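Local coordinates for D-isomer specific 2-hydroxyacid dehydrogenase family protein (Desulfovibrio vulgaris, PDB 5TX7) that probably catalyses NAD(P)-dependent oxidation or reduction of D-2-hydroxyacids and their 2-oxoacids, at residues A[20-25]-A[300-305]; A[249-254]-A[276-281]. All coordinates share one frame; numbering follows the deposited sequence.

Interaction 1 of 2, residues A[20-25]-A[300-305]; sequences APIEEL and DSTAAN
The pyrrolidine ring of P21 meets the carboxylate of D300 with its CB-CG corner rather than with a broad face. The two groups are tilted against each other, and P21 CG stands 3.6 Å from D300 OD1. P21 CB touches A303 CB at 3.7 Å, off the other side of the ring's mean plane. A303 sits at the middle of this pairing, its CB facing P21, I22 and L25; its single methyl lets helices 20-23 and 292-310 come close. I22 has CG1 beside its backbone N (chi1 -50°), and the second torsion (-69°) brings CD1 within 4.0 Å of A303 CB and 3.8 Å of T302 CG2. T302 suits this spot because its methyl faces I22 while OG1 is bonded to L298 O in its own helix. L25 CD1 adds a third apolar partner, 4.2 Å from A303 CB. I22 continues onto M299, I306 and L28. The short helix is laid on the long C-terminal helix, which returns to the domain built on the five-stranded parallel sheet. Small and branched aliphatic groups carry the contact, so shape and burial hold it, not directed bonds, with D300 at its exposed margin.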
loop_
_atom_site.group_PDB
_atom_site.type_symbol
_atom_site.label_atom_id
_atom_site.label_comp_id
_atom_site.label_asym_id
_atom_site.label_seq_id
_atom_site.Cartn_x
_atom_site.Cartn_y
_atom_site.Cartn_z
ATOM N N ALA A 20 -18.718 24.761 3.216
ATOM C CA ALA A 20 -18.513 26.209 3.058
ATOM C C ALA A 20 -18.469 26.734 1.605
ATOM O O ALA A 20 -19.072 27.775 1.318
ATOM C CB ALA A 20 -17.279 26.664 3.826
ATOM N N PRO A 21 -17.783 26.026 0.689
ATOM C CA PRO A 21 -17.780 26.510 -0.703
ATOM C C PRO A 21 -19.162 26.577 -1.353
ATOM O O PRO A 21 -19.401 27.465 -2.162
ATOM C CB PRO A 21 -16.889 25.492 -1.431
ATOM C CG PRO A 21 -16.004 24.941 -0.362
ATOM C CD PRO A 21 -16.861 24.892 0.874
ATOM N N ILE A 22 -20.055 25.654 -0.995
ATOM C CA ILE A 22 -21.444 25.664 -1.466
ATOM C C ILE A 22 -22.270 26.718 -0.690
ATOM O O ILE A 22 -23.086 27.410 -1.276
ATOM C CB ILE A 22 -22.135 24.290 -1.304
ATOM C CG1 ILE A 22 -21.293 23.134 -1.879
ATOM C CG2 ILE A 22 -23.518 24.297 -1.948
ATOM C CD1 ILE A 22 -21.139 23.095 -3.373
ATOM N N GLU A 23 -22.062 26.829 0.616
ATOM C CA GLU A 23 -22.790 27.791 1.459
ATOM C C GLU A 23 -22.577 29.261 1.086
ATOM O O GLU A 23 -23.452 30.078 1.329
ATOM C CB GLU A 23 -22.477 27.580 2.937
ATOM C CG GLU A 23 -23.066 26.289 3.480
ATOM C CD GLU A 23 -22.513 25.858 4.840
ATOM O OE1 GLU A 23 -21.301 26.071 5.140
ATOM O OE2 GLU A 23 -23.283 25.196 5.551
ATOM N N GLU A 24 -21.432 29.583 0.483
ATOM C CA GLU A 24 -21.183 30.926 -0.073
ATOM C C GLU A 24 -22.137 31.330 -1.204
ATOM O O GLU A 24 -22.280 32.512 -1.470
ATOM C CB GLU A 24 -19.745 31.045 -0.607
ATOM C CG GLU A 24 -18.698 31.459 0.408
ATOM C CD GLU A 24 -17.286 31.010 0.029
ATOM O OE1 GLU A 24 -16.961 31.004 -1.195
ATOM O OE2 GLU A 24 -16.508 30.664 0.966
ATOM N N LEU A 25 -22.762 30.360 -1.872
ATOM C CA LEU A 25 -23.492 30.576 -3.131
ATOM C C LEU A 25 -25.017 30.532 -3.000
ATOM O O LEU A 25 -25.729 30.631 -4.002
ATOM C CB LEU A 25 -23.072 29.492 -4.132
ATOM C CG LEU A 25 -21.581 29.299 -4.366
ATOM C CD1 LEU A 25 -21.346 28.103 -5.259
ATOM C CD2 LEU A 25 -20.986 30.541 -4.995
ATOM N N ASP A 300 -15.217 21.321 -3.990
ATOM C CA ASP A 300 -14.785 22.535 -4.693
ATOM C C ASP A 300 -15.275 22.587 -6.138
ATOM O O ASP A 300 -15.761 23.641 -6.589
ATOM C CB ASP A 300 -13.266 22.668 -4.692
ATOM C CG ASP A 300 -12.692 23.124 -3.346
ATOM O OD1 ASP A 300 -13.352 23.895 -2.609
ATOM O OD2 ASP A 300 -11.533 22.723 -3.039
ATOM N N SER A 301 -15.159 21.463 -6.852
ATOM C CA SER A 301 -15.611 21.377 -8.245
ATOM C C SER A 301 -17.120 21.523 -8.367
ATOM O O SER A 301 -17.600 22.117 -9.320
ATOM C CB SER A 301 -15.177 20.057 -8.894
ATOM O OG SER A 301 -13.765 19.963 -9.013
ATOM N N THR A 302 -17.860 20.980 -7.405
ATOM C CA THR A 302 -19.302 21.198 -7.315
ATOM C C THR A 302 -19.643 22.691 -7.077
ATOM O O THR A 302 -20.586 23.212 -7.689
ATOM C CB THR A 302 -19.908 20.319 -6.212
ATOM O OG1 THR A 302 -19.630 18.943 -6.532
ATOM C CG2 THR A 302 -21.406 20.519 -6.088
ATOM N N ALA A 303 -18.886 23.374 -6.218
ATOM C CA ALA A 303 -19.072 24.825 -6.036
ATOM C C ALA A 303 -18.779 25.596 -7.332
ATOM O O ALA A 303 -19.511 26.533 -7.683
ATOM C CB ALA A 303 -18.209 25.353 -4.906
ATOM N N ALA A 304 -17.733 25.171 -8.053
ATOM C CA ALA A 304 -17.385 25.769 -9.355
ATOM C C ALA A 304 -18.482 25.613 -10.390
ATOM O O ALA A 304 -18.775 26.568 -11.110
ATOM C CB ALA A 304 -16.101 25.162 -9.887
ATOM N N ASN A 305 -19.070 24.406 -10.460
ATOM C CA ASN A 305 -20.214 24.112 -11.333
ATOM C C ASN A 305 -21.405 25.038 -11.047
ATOM O O ASN A 305 -22.017 25.576 -11.965
ATOM C CB ASN A 305 -20.691 22.647 -11.149
ATOM C CG ASN A 305 -19.748 21.605 -11.766
ATOM O OD1 ASN A 305 -18.751 21.932 -12.395
ATOM N ND2 ASN A 305 -20.085 20.334 -11.592
#

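Interaction 2 of 2, residues A[249-254]-A[276-281]; sequences EALDSG and LSAKNC
L251 reaches from helix 244-253 into the bend formed by residues 278-281. Its CB begins the contact, 3.5 Å from K279 O, and CG passes the same carbonyl at a slightly greater distance. There the chain forks: CD1 meets two β-carbons, A278 CB and C281 CB, each at 4.0 Å, while CD2 approaches N280 O at 3.7 Å. Leucine suits the place because two methyls fill both directions at once, and L256 and A259 of strand 256-261 also pack on it. K279 lies across D252. Its CG, set between backbone N and carbonyl carbon (chi1 70°), starts an extended chain and lies 3.8 Å from D252 OD1. So long and flexible a residue can lay its apolar methylenes along the exposed helix end and still bring NZ to D252 O for a weak hydrogen bond of 3.5 Å. D252 OD1 remains 5.5 Å from K279 NZ, so any charge attraction acts without direct contact. One water donates to L251 O and accepts from N280 ND2. Apolar packing around L251 on the buried side and, toward solvent, a weak lysine bond and a water bridge together fasten the helix end to the lead-in to edge strand 281-283 of the Rossmann sheet.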
loop_
_atom_site.group_PDB
_atom_site.type_symbol
_atom_site.label_atom_id
_atom_site.label_comp_id
_atom_site.label_asym_id
_atom_site.label_seq_id
_atom_site.Cartn_x
_atom_site.Cartn_y
_atom_site.Cartn_z
ATOM N N GLU A 249 -13.871 -19.431 -9.452
ATOM C CA GLU A 249 -13.230 -20.693 -9.834
ATOM C C GLU A 249 -11.719 -20.534 -10.047
ATOM O O GLU A 249 -10.949 -21.407 -9.652
ATOM C CB GLU A 249 -13.941 -21.340 -11.051
ATOM C CG GLU A 249 -15.009 -22.378 -10.663
ATOM C CD GLU A 249 -16.202 -22.516 -11.642
ATOM O OE1 GLU A 249 -17.257 -23.028 -11.198
ATOM O OE2 GLU A 249 -16.114 -22.153 -12.848
ATOM N N ALA A 250 -11.293 -19.414 -10.628
ATOM C CA ALA A 250 -9.844 -19.128 -10.810
ATOM C C ALA A 250 -9.100 -18.920 -9.503
ATOM O O ALA A 250 -7.930 -19.292 -9.381
ATOM C CB ALA A 250 -9.630 -17.913 -11.713
ATOM N N LEU A 251 -9.767 -18.299 -8.540
ATOM C CA LEU A 251 -9.206 -18.137 -7.212
ATOM C C LEU A 251 -9.090 -19.491 -6.521
ATOM O O LEU A 251 -8.017 -19.815 -6.007
ATOM C CB LEU A 251 -10.045 -17.157 -6.388
ATOM C CG LEU A 251 -9.835 -15.669 -6.791
ATOM C CD1 LEU A 251 -10.989 -14.790 -6.307
ATOM C CD2 LEU A 251 -8.509 -15.121 -6.276
ATOM N N ASP A 252 -10.160 -20.292 -6.545
ATOM C CA ASP A 252 -10.137 -21.613 -5.895
ATOM C C ASP A 252 -9.131 -22.584 -6.541
ATOM O O ASP A 252 -8.494 -23.366 -5.830
ATOM C CB ASP A 252 -11.550 -22.238 -5.801
ATOM C CG ASP A 252 -12.471 -21.515 -4.763
ATOM O OD1 ASP A 252 -12.026 -21.202 -3.628
ATOM O OD2 ASP A 252 -13.659 -21.256 -5.081
ATOM N N SER A 253 -8.954 -22.497 -7.863
ATOM C CA SER A 253 -7.989 -23.352 -8.590
ATOM C C SER A 253 -6.527 -22.947 -8.425
ATOM O O SER A 253 -5.646 -23.765 -8.657
ATOM C CB SER A 253 -8.310 -23.404 -10.089
ATOM O OG SER A 253 -7.753 -22.310 -10.792
ATOM N N GLY A 254 -6.267 -21.690 -8.060
ATOM C CA GLY A 254 -4.903 -21.173 -7.927
ATOM C C GLY A 254 -4.397 -20.417 -9.147
ATOM O O GLY A 254 -3.242 -19.951 -9.155
ATOM N N LEU A 276 -17.727 -14.014 -2.350
ATOM C CA LEU A 276 -17.663 -14.013 -0.875
ATOM C C LEU A 276 -17.255 -15.357 -0.255
ATOM O O LEU A 276 -16.902 -15.403 0.922
ATOM C CB LEU A 276 -18.982 -13.529 -0.274
ATOM C CG LEU A 276 -19.200 -12.032 -0.385
ATOM C CD1 LEU A 276 -20.667 -11.695 -0.162
ATOM C CD2 LEU A 276 -18.336 -11.262 0.615
ATOM N N SER A 277 -17.309 -16.434 -1.036
ATOM C CA SER A 277 -16.847 -17.760 -0.594
ATOM C C SER A 277 -15.467 -18.124 -1.152
ATOM O O SER A 277 -14.913 -19.171 -0.785
ATOM C CB SER A 277 -17.850 -18.839 -1.031
ATOM O OG SER A 277 -19.184 -18.447 -0.766
ATOM N N ALA A 278 -14.930 -17.294 -2.045
ATOM C CA ALA A 278 -13.680 -17.611 -2.749
ATOM C C ALA A 278 -12.476 -17.297 -1.872
ATOM O O ALA A 278 -12.466 -16.271 -1.177
ATOM C CB ALA A 278 -13.576 -16.810 -4.051
ATOM N N LYS A 279 -11.465 -18.155 -1.915
ATOM C CA LYS A 279 -10.213 -17.883 -1.197
ATOM C C LYS A 279 -9.409 -16.745 -1.849
ATOM O O LYS A 279 -9.608 -16.440 -3.005
ATOM C CB LYS A 279 -9.386 -19.150 -1.038
ATOM C CG LYS A 279 -8.759 -19.724 -2.301
ATOM C CD LYS A 279 -8.241 -21.132 -2.003
ATOM C CE LYS A 279 -7.207 -21.605 -3.005
ATOM N NZ LYS A 279 -6.905 -23.043 -2.746
ATOM N N ASN A 280 -8.549 -16.104 -1.053
ATOM C CA ASN A 280 -7.659 -15.012 -1.485
ATOM C C ASN A 280 -8.366 -13.868 -2.207
ATOM O O ASN A 280 -7.805 -13.249 -3.113
ATOM C CB ASN A 280 -6.544 -15.560 -2.373
ATOM C CG ASN A 280 -5.712 -16.614 -1.679
ATOM O OD1 ASN A 280 -5.291 -16.423 -0.539
ATOM N ND2 ASN A 280 -5.461 -17.734 -2.364
ATOM N N CYS A 281 -9.599 -13.579 -1.807
ATOM C CA CYS A 281 -10.375 -12.499 -2.404
ATOM C C CYS A 281 -10.527 -11.402 -1.362
ATOM O O CYS A 281 -11.012 -11.644 -0.255
ATOM C CB CYS A 281 -11.750 -12.999 -2.824
ATOM S SG CYS A 281 -12.621 -11.842 -3.915
HETATM O O HOH W 1 -5.838 -18.459 -4.962
#

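In the fold
Interactions 1 and 2 sit on opposite sides of the chain's centre, their centres about 45 Å apart, and share no helix or strand. Both are partly buried, each with three buried residues among the six that touch. Interaction 1 joins two helices distant in sequence, bringing the C-terminal helix back to the domain built on the five-stranded sheet; interaction 2 is local, joining a helix to the approach of an edge strand in the NAD-binding domain, and is nested inside the loop that interaction 1 closes. Interaction 1 is mainly apolar, with one carboxylate at its margin, whereas 249-254/276-281 adds a weak lysine bond and a bridging water to a leucine-centred interior.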